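Local coordinates for protein Lys-gingipain W83 (Porphyromonas gingivalis, PDB 6I9A) that cleaves proteins after lysine as a secreted, calcium-binding cysteine endopeptidase of family C25 and may act as a virulence factor in periodontal disease, at residues A[323-328]-A[363-369]. Numbering follows the deposited sequence.
Sequences NTVNSI and GSVMPYR. With NA (sodium ion), chain E.
The N-terminus of helix 325-342 is capped by Thr324, and two further amides of its first turn are taken by carbonyls of the 363-369 loop that follows strand 357-361. Val325 N donates to Val365 O at 2.9 Å, almost straight onto the end of that carbonyl, while Asn326 N reaches Gly363 O at 3.0 Å in the carbonyl plane, on a lone pair. The next amide, Ser327 N, goes to Thr324 OG1 at 3.0 Å, a classic N-cap bond; chi1 of 64° sets this short side chain's hydroxyl between the backbone N and the carbonyl carbon, where it can accept. Gly363, with no side chain, leaves room for Asn326 OD1, 3.2 Å from its CA; Asn326 ND2 donates to Thr118 O of strand 117-121. Beside these bonds, Val325 CG2 packs against Pro367 CG at 3.7 Å, the two side chains crossing at about a right angle beside Tyr274 of strand 273-279. One residue before the cap, Asn323 OD1, a neutral ligand, binds the sodium ion at 2.4 Å with the carbonyl oxygens of Ala315, Thr316, Leu318, Ser321 and Tyr322. It also accepts a weak, bent bond from Arg369 NH1 at 2.9 Å, while Asn323 ND2, bonded to Glu319 O, helps hold the amide. One water bridges Asn323 O and Pro367 O. The arrangement is that of an N-capped helix start joined to a sodium site within the C25 catalytic domain.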
# COMPACT_ATOMS: atom_id res chain seq x y z
N ASN A 323 -6.37 -5.67 3.09
CA ASN A 323 -5.97 -6.16 1.77
C ASN A 323 -5.24 -5.14 0.93
O ASN A 323 -4.89 -5.49 -0.21
CB ASN A 323 -7.21 -6.73 1.04
CG ASN A 323 -7.61 -8.03 1.69
OD1 ASN A 323 -6.74 -8.78 2.19
ND2 ASN A 323 -8.90 -8.34 1.75
N THR A 324 -4.95 -3.94 1.43
CA THR A 324 -4.16 -2.95 0.69
C THR A 324 -2.75 -2.85 1.26
O THR A 324 -2.50 -3.21 2.41
CB THR A 324 -4.85 -1.61 0.71
OG1 THR A 324 -4.92 -1.12 2.06
CG2 THR A 324 -6.19 -1.62 0.00
N VAL A 325 -1.88 -2.22 0.51
CA VAL A 325 -0.53 -1.89 1.00
C VAL A 325 -0.64 -0.99 2.24
O VAL A 325 -0.02 -1.25 3.28
CB VAL A 325 0.30 -1.19 -0.10
CG1 VAL A 325 1.60 -0.63 0.49
CG2 VAL A 325 0.63 -2.17 -1.24
N ASN A 326 -1.46 0.09 2.15
CA ASN A 326 -1.57 0.96 3.33
C ASN A 326 -2.04 0.17 4.53
O ASN A 326 -1.58 0.45 5.65
CB ASN A 326 -2.55 2.11 3.09
CG ASN A 326 -1.83 3.37 2.69
OD1 ASN A 326 -1.69 3.70 1.50
ND2 ASN A 326 -1.34 4.13 3.68
N SER A 327 -2.97 -0.78 4.37
CA SER A 327 -3.50 -1.50 5.53
C SER A 327 -2.43 -2.35 6.20
O SER A 327 -2.56 -2.64 7.39
CB SER A 327 -4.72 -2.33 5.15
OG SER A 327 -4.36 -3.48 4.40
N ILE A 328 -1.41 -2.81 5.48
CA ILE A 328 -0.32 -3.62 6.11
C ILE A 328 0.40 -2.72 7.11
O ILE A 328 0.67 -3.11 8.25
CB ILE A 328 0.63 -4.19 5.04
CG1 ILE A 328 -0.12 -5.13 4.10
CG2 ILE A 328 1.82 -4.87 5.69
CD1 ILE A 328 0.70 -5.59 2.91
N GLY A 363 0.02 3.03 -2.29
CA GLY A 363 -0.55 2.36 -1.13
C GLY A 363 -1.94 1.78 -1.33
O GLY A 363 -2.43 0.98 -0.51
N SER A 364 -2.59 2.13 -2.46
CA SER A 364 -3.93 1.62 -2.77
C SER A 364 -3.91 0.27 -3.47
O SER A 364 -4.97 -0.32 -3.69
CB SER A 364 -4.76 2.63 -3.56
OG SER A 364 -4.32 2.73 -4.91
N VAL A 365 -2.73 -0.23 -3.84
CA VAL A 365 -2.63 -1.58 -4.46
C VAL A 365 -3.08 -2.60 -3.43
O VAL A 365 -2.77 -2.51 -2.22
CB VAL A 365 -1.18 -1.84 -4.90
CG1 VAL A 365 -0.99 -3.31 -5.32
CG2 VAL A 365 -0.77 -0.90 -6.03
N MET A 366 -3.77 -3.64 -3.89
CA MET A 366 -4.12 -4.82 -3.14
C MET A 366 -3.12 -5.92 -3.47
O MET A 366 -3.22 -6.55 -4.53
CB MET A 366 -5.54 -5.31 -3.44
CG MET A 366 -6.59 -4.40 -2.87
SD MET A 366 -8.13 -5.30 -2.72
CE MET A 366 -9.19 -4.01 -2.09
N PRO A 367 -2.12 -6.20 -2.64
CA PRO A 367 -1.13 -7.21 -3.01
C PRO A 367 -1.76 -8.58 -3.08
O PRO A 367 -2.56 -8.99 -2.23
CB PRO A 367 -0.07 -7.14 -1.89
CG PRO A 367 -0.27 -5.74 -1.30
CD PRO A 367 -1.77 -5.55 -1.36
N TYR A 368 -1.31 -9.36 -4.09
CA TYR A 368 -1.68 -10.77 -4.15
C TYR A 368 -0.97 -11.54 -3.02
O TYR A 368 -0.00 -11.04 -2.41
CB TYR A 368 -1.28 -11.36 -5.55
CG TYR A 368 -1.79 -10.54 -6.71
CD1 TYR A 368 -3.16 -10.33 -6.89
CD2 TYR A 368 -0.92 -9.97 -7.62
CE1 TYR A 368 -3.63 -9.56 -7.95
CE2 TYR A 368 -1.37 -9.20 -8.69
CZ TYR A 368 -2.73 -8.97 -8.83
OH TYR A 368 -3.24 -8.17 -9.83
N ARG A 369 -1.48 -12.72 -2.72
CA ARG A 369 -0.90 -13.60 -1.72
C ARG A 369 -0.65 -14.91 -2.41
O ARG A 369 -1.56 -15.75 -2.53
CB ARG A 369 -1.83 -13.73 -0.52
CG ARG A 369 -1.96 -12.45 0.30
CD ARG A 369 -2.94 -12.63 1.50
NE ARG A 369 -4.34 -12.79 1.09
CZ ARG A 369 -5.18 -11.79 0.89
NH1 ARG A 369 -4.75 -10.55 0.95
NH2 ARG A 369 -6.45 -12.03 0.52
NA NA E . -5.71 -9.19 4.36
O HOH W 1 -5.07 -8.08 -1.31